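Local coordinates for chitin oligosaccharide binding protein NagB2 (Paenibacillus sp. FPU-7, PDB 7EHU) that binds chitin oligosaccharides, probably N,N'-diacetylchitobiose and N,N',N''-triacetylchitotriose, as an extracellular solute-binding protein, probably for sugar uptake, at residues L47-K52 / L342-E347; V54-A59 / I336-T341; A231-F236 / K416-M421. One frame throughout, in Å; residues are numbered along the deposited sequence. Where two conformers were deposited one is given.

Interaction 1 (L47-K52 / L342-E347); sequences LALLEK and LEIQGE
An antiparallel helix pair joins Leu49 and Lys52 of helix 44-60 to Ile344 and Glu347 of helix 342-352. The local axes stay 11.3 Å apart at an angle of 163°, so the helices meet through the outer parts of their side chains. Leu49 and Ile344 run antiparallel past one another, and Leu49 CD2 rests 3.8 Å from Ile344 CG2. The other methyl of Leu49 turns to the acid: CD1 lies over the face of the Glu347 carboxylate, 3.6 Å from CD. Glu347 reaches this place with CG anti to its backbone N (chi1 170°) and an extended chain beyond. At the exposed margin, Lys52 reaches across from its own helix, its chain bent at chi3 (83°), and NZ donates to Glu347 OE1 at 2.8 Å. The acid oxygen uses its syn lone pair, the one on the side of OE2, whose own distance to Lys52 NZ is 3.6 Å. A methyl on its face and an ammonium at its oxygen would limit how the carboxylate can turn. Behind the contact, Leu50 packs on Leu34 of strand 30-36 and Leu68 of strand 64-70. These strands are parallel neighbours, and helix 44-60 links them in a beta-alpha-beta crossover, a unit characteristic of the lobes of solute-binding proteins.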
loop_
_atom_site.group_PDB
_atom_site.type_symbol
_atom_site.label_atom_id
_atom_site.label_comp_id
_atom_site.label_asym_id
_atom_site.label_seq_id
_atom_site.Cartn_x
_atom_site.Cartn_y
_atom_site.Cartn_z
ATOM N N LEU A 47 4.814 -13.942 -7.727
ATOM C CA LEU A 47 4.221 -15.270 -7.613
ATOM C C LEU A 47 5.261 -16.366 -7.824
ATOM O O LEU A 47 5.283 -17.355 -7.084
ATOM C CB LEU A 47 3.037 -15.402 -8.577
ATOM C CG LEU A 47 2.340 -16.767 -8.634
ATOM C CD1 LEU A 47 1.923 -17.221 -7.234
ATOM C CD2 LEU A 47 1.153 -16.717 -9.577
ATOM N N ALA A 48 6.133 -16.214 -8.815
ATOM C CA ALA A 48 7.122 -17.257 -9.072
ATOM C C ALA A 48 8.069 -17.407 -7.886
ATOM O O ALA A 48 8.469 -18.520 -7.533
ATOM C CB ALA A 48 7.893 -16.934 -10.354
ATOM N N LEU A 49 8.417 -16.298 -7.239
ATOM C CA LEU A 49 9.284 -16.380 -6.063
ATOM C C LEU A 49 8.579 -17.098 -4.920
ATOM O O LEU A 49 9.175 -17.947 -4.238
ATOM C CB LEU A 49 9.686 -14.971 -5.645
ATOM C CG LEU A 49 10.715 -14.823 -4.538
ATOM C CD1 LEU A 49 11.999 -15.552 -4.888
ATOM C CD2 LEU A 49 10.996 -13.366 -4.277
ATOM N N LEU A 50 7.297 -16.788 -4.714
ATOM C CA LEU A 50 6.508 -17.482 -3.706
ATOM C C LEU A 50 6.451 -18.979 -3.994
ATOM O O LEU A 50 6.599 -19.800 -3.082
ATOM C CB LEU A 50 5.104 -16.878 -3.657
ATOM C CG LEU A 50 4.135 -17.493 -2.642
ATOM C CD1 LEU A 50 4.604 -17.258 -1.198
ATOM C CD2 LEU A 50 2.740 -16.912 -2.855
ATOM N N GLU A 51 6.197 -19.347 -5.254
ATOM C CA GLU A 51 6.135 -20.750 -5.648
ATOM C C GLU A 51 7.469 -21.445 -5.402
ATOM O O GLU A 51 7.495 -22.604 -4.971
ATOM C CB GLU A 51 5.721 -20.872 -7.119
ATOM C CG GLU A 51 4.247 -20.545 -7.364
ATOM C CD GLU A 51 3.886 -20.397 -8.837
ATOM O OE1 GLU A 51 4.801 -20.355 -9.687
ATOM O OE2 GLU A 51 2.680 -20.292 -9.135
ATOM N N LYS A 52 8.583 -20.756 -5.677
ATOM C CA LYS A 52 9.899 -21.330 -5.412
ATOM C C LYS A 52 10.070 -21.632 -3.929
ATOM O O LYS A 52 10.538 -22.718 -3.557
ATOM C CB LYS A 52 10.988 -20.371 -5.896
ATOM C CG LYS A 52 12.384 -20.922 -5.727
ATOM C CD LYS A 52 13.436 -20.142 -6.493
ATOM C CE LYS A 52 13.914 -18.911 -5.764
ATOM N NZ LYS A 52 15.217 -18.420 -6.346
ATOM N N LEU A 342 17.272 -13.287 3.722
ATOM C CA LEU A 342 17.807 -12.182 2.931
ATOM C C LEU A 342 18.020 -12.576 1.475
ATOM O O LEU A 342 18.053 -11.725 0.601
ATOM C CB LEU A 342 19.126 -11.672 3.526
ATOM C CG LEU A 342 19.020 -11.027 4.906
ATOM C CD1 LEU A 342 20.288 -10.251 5.246
ATOM C CD2 LEU A 342 17.818 -10.124 5.018
ATOM N N GLU A 343 18.176 -13.838 1.197
ATOM C CA GLU A 343 18.321 -14.299 -0.156
ATOM C C GLU A 343 17.045 -14.129 -0.972
ATOM O O GLU A 343 17.072 -13.595 -2.096
ATOM C CB GLU A 343 19.328 -15.464 -0.041
ATOM C CG GLU A 343 19.691 -16.195 -1.308
ATOM C CD GLU A 343 20.744 -17.275 -1.085
ATOM O OE1 GLU A 343 21.338 -17.786 -0.223
ATOM O OE2 GLU A 343 19.920 -18.285 -1.292
ATOM N N ILE A 344 15.907 -14.338 -0.337
ATOM C CA ILE A 344 14.627 -14.101 -0.996
ATOM C C ILE A 344 14.360 -12.598 -1.110
ATOM O O ILE A 344 13.950 -12.094 -2.162
ATOM C CB ILE A 344 13.506 -14.824 -0.225
ATOM C CG1 ILE A 344 13.692 -16.355 -0.274
ATOM C CG2 ILE A 344 12.127 -14.424 -0.758
ATOM C CD1 ILE A 344 13.691 -16.963 -1.656
ATOM N N GLN A 345 14.597 -11.860 -0.020
ATOM C CA GLN A 345 14.398 -10.417 -0.038
ATOM C C GLN A 345 15.307 -9.755 -1.065
ATOM O O GLN A 345 14.913 -8.784 -1.723
ATOM C CB GLN A 345 14.678 -9.852 1.353
ATOM C CG GLN A 345 13.729 -10.337 2.424
ATOM C CD GLN A 345 12.687 -9.314 2.804
ATOM O OE1 GLN A 345 12.992 -8.135 2.967
ATOM N NE2 GLN A 345 11.441 -9.752 2.933
ATOM N N GLY A 346 16.535 -10.253 -1.198
ATOM C CA GLY A 346 17.467 -9.682 -2.150
ATOM C C GLY A 346 17.092 -9.976 -3.588
ATOM O O GLY A 346 17.307 -9.143 -4.477
ATOM N N GLU A 347 16.559 -11.175 -3.846
ATOM C CA GLU A 347 16.086 -11.494 -5.191
ATOM C C GLU A 347 14.886 -10.617 -5.545
ATOM O O GLU A 347 14.772 -10.125 -6.677
ATOM C CB GLU A 347 15.723 -12.980 -5.294
ATOM C CG GLU A 347 14.995 -13.361 -6.576
ATOM C CD GLU A 347 14.924 -14.880 -6.837
ATOM O OE1 GLU A 347 15.493 -15.670 -6.054
ATOM O OE2 GLU A 347 14.316 -15.285 -7.855
#

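Interaction 2 (V54-A59 / I336-T341); sequences VKKTEA and IKNFYT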
loop_
_atom_site.group_PDB
_atom_site.type_symbol
_atom_site.label_atom_id
_atom_site.label_comp_id
_atom_site.label_asym_id
_atom_site.label_seq_id
_atom_site.Cartn_x
_atom_site.Cartn_y
_atom_site.Cartn_z
ATOM N N VAL A 54 7.663 -22.133 -1.740
ATOM C CA VAL A 54 6.731 -23.208 -1.405
ATOM C C VAL A 54 7.294 -24.567 -1.805
ATOM O O VAL A 54 7.220 -25.536 -1.030
ATOM C CB VAL A 54 5.365 -22.931 -2.061
ATOM C CG1 VAL A 54 4.490 -24.188 -2.061
ATOM C CG2 VAL A 54 4.664 -21.779 -1.324
ATOM N N LYS A 55 7.856 -24.665 -3.016
ATOM C CA LYS A 55 8.448 -25.922 -3.472
ATOM C C LYS A 55 9.594 -26.344 -2.553
ATOM O O LYS A 55 9.719 -27.527 -2.201
ATOM C CB LYS A 55 8.903 -25.761 -4.928
ATOM C CG LYS A 55 9.476 -27.007 -5.603
ATOM C CD LYS A 55 9.947 -26.713 -7.035
ATOM C CE LYS A 55 11.311 -27.350 -7.358
ATOM N NZ LYS A 55 11.909 -26.820 -8.626
ATOM N N LYS A 56 10.430 -25.389 -2.129
ATOM C CA LYS A 56 11.507 -25.713 -1.193
ATOM C C LYS A 56 10.953 -26.209 0.132
ATOM O O LYS A 56 11.485 -27.148 0.724
ATOM C CB LYS A 56 12.372 -24.475 -0.962
ATOM C CG LYS A 56 13.578 -24.711 -0.070
ATOM C CD LYS A 56 14.349 -23.412 0.144
ATOM C CE LYS A 56 15.451 -23.569 1.194
ATOM N NZ LYS A 56 15.997 -22.255 1.649
ATOM N N THR A 57 9.902 -25.563 0.623
ATOM C CA THR A 57 9.303 -25.959 1.890
ATOM C C THR A 57 8.691 -27.349 1.809
ATOM O O THR A 57 8.823 -28.142 2.746
ATOM C CB THR A 57 8.285 -24.892 2.296
ATOM O OG1 THR A 57 8.931 -23.604 2.309
ATOM C CG2 THR A 57 7.685 -25.171 3.662
ATOM N N GLU A 58 8.007 -27.653 0.704
ATOM C CA GLU A 58 7.445 -28.987 0.512
ATOM C C GLU A 58 8.532 -30.061 0.498
ATOM O O GLU A 58 8.319 -31.182 0.982
ATOM C CB GLU A 58 6.620 -29.011 -0.778
ATOM C CG GLU A 58 5.304 -28.235 -0.627
ATOM C CD GLU A 58 4.507 -28.094 -1.909
ATOM O OE1 GLU A 58 5.049 -28.350 -3.002
ATOM O OE2 GLU A 58 3.315 -27.740 -1.817
ATOM N N ALA A 59 9.695 -29.757 -0.081
ATOM C CA ALA A 59 10.786 -30.730 -0.077
ATOM C C ALA A 59 11.326 -30.944 1.333
ATOM O O ALA A 59 11.760 -32.048 1.682
ATOM C CB ALA A 59 11.904 -30.245 -1.007
ATOM N N ILE A 336 7.898 -19.918 6.988
ATOM C CA ILE A 336 8.453 -18.661 7.493
ATOM C C ILE A 336 9.972 -18.661 7.327
ATOM O O ILE A 336 10.571 -17.687 6.853
ATOM C CB ILE A 336 8.016 -18.408 8.950
ATOM C CG1 ILE A 336 6.503 -18.175 9.032
ATOM C CG2 ILE A 336 8.786 -17.244 9.582
ATOM C CD1 ILE A 336 5.959 -18.271 10.419
ATOM N N LYS A 337 10.602 -19.776 7.705
ATOM C CA LYS A 337 12.048 -19.916 7.595
ATOM C C LYS A 337 12.528 -19.698 6.171
ATOM O O LYS A 337 13.597 -19.101 5.946
ATOM C CB LYS A 337 12.450 -21.310 8.078
ATOM C CG LYS A 337 13.935 -21.623 7.927
ATOM C CD LYS A 337 14.283 -23.091 8.191
ATOM C CE LYS A 337 13.675 -24.008 7.177
ATOM N NZ LYS A 337 14.609 -24.297 6.036
ATOM N N ASN A 338 11.771 -20.207 5.198
ATOM C CA ASN A 338 12.208 -20.180 3.815
ATOM C C ASN A 338 11.781 -18.935 3.069
ATOM O O ASN A 338 12.421 -18.587 2.076
ATOM C CB ASN A 338 11.721 -21.432 3.096
ATOM C CG ASN A 338 12.450 -22.682 3.568
ATOM O OD1 ASN A 338 13.602 -22.607 3.996
ATOM N ND2 ASN A 338 11.802 -23.834 3.470
ATOM N N PHE A 339 10.741 -18.245 3.521
ATOM C CA PHE A 339 10.318 -17.020 2.862
ATOM C C PHE A 339 11.069 -15.801 3.385
ATOM O O PHE A 339 11.486 -14.941 2.597
ATOM C CB PHE A 339 8.812 -16.805 3.052
ATOM C CG PHE A 339 8.261 -15.683 2.219
ATOM C CD1 PHE A 339 8.052 -15.849 0.870
ATOM C CD2 PHE A 339 7.957 -14.462 2.786
ATOM C CE1 PHE A 339 7.557 -14.817 0.095
ATOM C CE2 PHE A 339 7.457 -13.421 2.012
ATOM C CZ PHE A 339 7.250 -13.604 0.668
ATOM N N TYR A 340 11.231 -15.707 4.706
ATOM C CA TYR A 340 11.824 -14.530 5.353
ATOM C C TYR A 340 13.318 -14.771 5.522
ATOM O O TYR A 340 13.815 -15.089 6.595
ATOM C CB TYR A 340 11.104 -14.234 6.669
ATOM C CG TYR A 340 9.676 -13.818 6.443
ATOM C CD1 TYR A 340 9.363 -12.516 6.075
ATOM C CD2 TYR A 340 8.632 -14.722 6.568
ATOM C CE1 TYR A 340 8.061 -12.124 5.857
ATOM C CE2 TYR A 340 7.326 -14.344 6.355
ATOM C CZ TYR A 340 7.043 -13.057 5.986
ATOM O OH TYR A 340 5.741 -12.689 5.781
ATOM N N THR A 341 14.036 -14.641 4.413
ATOM C CA THR A 341 15.488 -14.771 4.413
ATOM C C THR A 341 16.044 -13.722 3.461
ATOM O O THR A 341 15.364 -13.285 2.529
ATOM C CB THR A 341 15.833 -16.249 4.117
ATOM O OG1 THR A 341 17.236 -16.472 4.240
ATOM C CG2 THR A 341 15.349 -16.666 2.729
HETATM O O HOH W 1 14.477 -20.004 0.938
#
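The Asn338 amide has the chain of Lys56 passing over one face, its CD 4.0 Å from Asn338 CG, and Thr57 OG1 at its amino edge, in the amide plane. Farther along 336-341, and touching nothing of 54-59, Phe339 CD2 lies over the centre of one face of the Tyr340 ring, with Ile336 O at that ring's edge. Asn338 ND2 donates to Thr57 OG1 at 3.1 Å, nearly straight at 172°. On the opposite side of the amide plane from Lys56, Lys337 NZ donates to Asn338 OD1 at 2.8 Å, tilted 27° from the carbonyl plane; Lys56 NZ adds only a weak bond to OD1. From the end of a chain fully extended beyond CG, Lys56 NZ also donates to a water at 2.8 Å, and that water donates to Asn338 O. The Thr57 hydroxyl is bonded to Val53 O as well, within its own helix, which fixes its rotation. Glu60 OE2 accepts from Asn338 ND2 and forms a salt bridge with Lys337 NZ. The buried amide is thus gripped at both polar atoms, while the ammonium groups of Lys56 and Lys337, with their NZ atoms 5.0 Å apart, have Asn338 OD1 between them, and the salt bridge of Lys337 with Glu60 would probably offset part of the like charge.

Interaction 3 (A231-F236 / K416-M421); sequences AVLDGF and KLVEKM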
loop_
_atom_site.group_PDB
_atom_site.type_symbol
_atom_site.label_atom_id
_atom_site.label_comp_id
_atom_site.label_asym_id
_atom_site.label_seq_id
_atom_site.Cartn_x
_atom_site.Cartn_y
_atom_site.Cartn_z
ATOM N N ALA A 231 -9.162 21.583 8.710
ATOM C CA ALA A 231 -7.937 21.250 7.991
ATOM C C ALA A 231 -8.065 19.921 7.258
ATOM O O ALA A 231 -7.422 19.733 6.219
ATOM C CB ALA A 231 -6.747 21.205 8.951
ATOM N N VAL A 232 -8.878 18.987 7.773
ATOM C CA VAL A 232 -9.128 17.742 7.044
ATOM C C VAL A 232 -10.002 18.032 5.826
ATOM O O VAL A 232 -9.711 17.588 4.705
ATOM C CB VAL A 232 -9.762 16.679 7.963
ATOM C CG1 VAL A 232 -10.132 15.424 7.161
ATOM C CG2 VAL A 232 -8.820 16.318 9.111
ATOM N N LEU A 233 -11.086 18.792 6.035
ATOM C CA LEU A 233 -11.943 19.205 4.931
ATOM C C LEU A 233 -11.134 19.887 3.835
ATOM O O LEU A 233 -11.370 19.650 2.645
ATOM C CB LEU A 233 -13.053 20.126 5.456
ATOM C CG LEU A 233 -13.892 20.827 4.392
ATOM C CD1 LEU A 233 -14.653 19.827 3.530
ATOM C CD2 LEU A 233 -14.845 21.822 5.040
ATOM N N ASP A 234 -10.133 20.693 4.218
ATOM C CA ASP A 234 -9.298 21.376 3.233
ATOM C C ASP A 234 -8.657 20.373 2.271
ATOM O O ASP A 234 -8.614 20.609 1.058
ATOM C CB ASP A 234 -8.233 22.214 3.952
ATOM C CG ASP A 234 -7.332 22.985 2.994
ATOM O OD1 ASP A 234 -6.211 23.346 3.385
ATOM O OD2 ASP A 234 -7.773 23.296 1.874
ATOM N N GLY A 235 -8.186 19.235 2.789
ATOM C CA GLY A 235 -7.598 18.224 1.921
ATOM C C GLY A 235 -8.577 17.697 0.887
ATOM O O GLY A 235 -8.212 17.480 -0.273
ATOM N N PHE A 236 -9.832 17.486 1.289
ATOM C CA PHE A 236 -10.833 16.991 0.354
ATOM C C PHE A 236 -11.260 18.071 -0.615
ATOM O O PHE A 236 -11.566 17.766 -1.771
ATOM C CB PHE A 236 -12.011 16.394 1.107
ATOM C CG PHE A 236 -11.672 15.096 1.761
ATOM C CD1 PHE A 236 -11.538 13.939 1.011
ATOM C CD2 PHE A 236 -11.414 15.033 3.114
ATOM C CE1 PHE A 236 -11.189 12.733 1.611
ATOM C CE2 PHE A 236 -11.071 13.830 3.706
ATOM C CZ PHE A 236 -10.954 12.681 2.951
ATOM N N LYS A 416 -20.168 17.497 2.522
ATOM C CA LYS A 416 -21.025 16.352 2.808
ATOM C C LYS A 416 -20.191 15.089 2.989
ATOM O O LYS A 416 -20.560 14.210 3.782
ATOM C CB LYS A 416 -22.059 16.198 1.687
ATOM C CG LYS A 416 -23.053 17.354 1.563
ATOM C CD LYS A 416 -23.964 17.475 2.756
ATOM C CE LYS A 416 -25.365 17.888 2.318
ATOM N NZ LYS A 416 -26.017 18.739 3.344
ATOM N N LEU A 417 -19.056 14.987 2.292
ATOM C CA LEU A 417 -18.175 13.845 2.501
ATOM C C LEU A 417 -17.701 13.777 3.951
ATOM O O LEU A 417 -17.785 12.722 4.590
ATOM C CB LEU A 417 -16.981 13.912 1.545
ATOM C CG LEU A 417 -15.972 12.756 1.676
ATOM C CD1 LEU A 417 -15.381 12.392 0.320
ATOM C CD2 LEU A 417 -14.883 13.067 2.670
ATOM N N VAL A 418 -17.184 14.886 4.489
ATOM C CA VAL A 418 -16.629 14.797 5.837
ATOM C C VAL A 418 -17.744 14.560 6.856
ATOM O O VAL A 418 -17.524 13.899 7.875
ATOM C CB VAL A 418 -15.725 15.995 6.200
ATOM C CG1 VAL A 418 -14.448 16.024 5.320
ATOM C CG2 VAL A 418 -16.480 17.332 6.111
ATOM N N GLU A 419 -18.952 15.081 6.600
ATOM C CA GLU A 419 -20.090 14.817 7.482
ATOM C C GLU A 419 -20.425 13.326 7.499
ATOM O O GLU A 419 -20.622 12.725 8.568
ATOM C CB GLU A 419 -21.300 15.658 7.029
ATOM C CG GLU A 419 -22.603 15.411 7.785
ATOM C CD GLU A 419 -23.834 16.075 7.145
ATOM O OE1 GLU A 419 -24.133 15.837 5.954
ATOM O OE2 GLU A 419 -24.516 16.839 7.851
ATOM N N LYS A 420 -20.493 12.714 6.313
ATOM C CA LYS A 420 -20.761 11.284 6.205
ATOM C C LYS A 420 -19.664 10.472 6.885
ATOM O O LYS A 420 -19.944 9.499 7.596
ATOM C CB LYS A 420 -20.886 10.930 4.719
ATOM C CG LYS A 420 -21.166 9.476 4.356
ATOM C CD LYS A 420 -21.189 9.323 2.825
ATOM C CE LYS A 420 -21.197 7.870 2.360
ATOM N NZ LYS A 420 -20.742 7.702 0.922
ATOM N N MET A 421 -18.412 10.883 6.712
ATOM C CA MET A 421 -17.296 10.165 7.320
ATOM C C MET A 421 -17.337 10.249 8.829
ATOM O O MET A 421 -17.093 9.255 9.514
ATOM C CB MET A 421 -15.983 10.712 6.786
ATOM C CG MET A 421 -15.628 10.315 5.380
ATOM S SD MET A 421 -15.759 8.518 5.058
ATOM C CE MET A 421 -14.743 7.837 6.254
#
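Leu233 makes the first contact along 231-236: its CD1 methyl lies 4.0 Å from Val418 CG2, the two side chains lying roughly perpendicular. Its CG stands anti to the backbone N (chi1 170°), which carries CD1 to the valine; Val418 CG1 in turn comes within 4.1 Å of Leu233 CA. The two Val418 methyls thus meet different partners, CG2 the Leu233 CD1 methyl and CG1 both Leu233 CA and the Phe236 ring. One turn on, Phe236 supplies the aromatic surface. Leu417 CD2 sits almost exactly on the ring axis, 3.7 Å from the centroid of Phe236 and 5° off the normal, a CH-pi contact in which one methyl meets all six ring carbons at similar distances. Val418 CG1 approaches the same ring obliquely, 3.9 Å from Phe236 CD2, and Val232 CG1 of the ring's own helix lies at its edge. Without the ring, as with an alanine here, the Leu417 methyl would probably lose the face it rests on and a gap would open beside Val418. No hydrogen bond links the segments: this is apolar helix packing, with local axes 10.1 Å apart and running at 126° to each other. Helix 394-408 adds a third side, its Leu400 touching Phe236 and its Ser403 touching Leu417, while Val418 also touches the loop residue Thr228. Val232 packs on Ala212 of helix 197-212 as well, so helix 230-244 touches both that helix and the C-terminal helices 394-408 and 414-430.

Interactions 1 and 2 are successive parts of one interface: helix 44-60 meets helix 342-352 at 47-52 and the end of helix 326-339 at 54-59. Their centres lie about 9 Å apart, and they touch where Ile344 CG2 packs 3.5 Å from Phe339 O. Interaction 3 stands on the opposite side of the chain's centre, its centre about 42 Å from that of interaction 1 and about 46 Å from that of interaction 2, consistent with the two-lobed build of solute-binding proteins. The bound sugar lies between: the Leu49 side chain is about 9 Å from an N-acetylglucosamine unit and that of Phe236 about 14 Å, so neither of these two side chains touches the sugar directly.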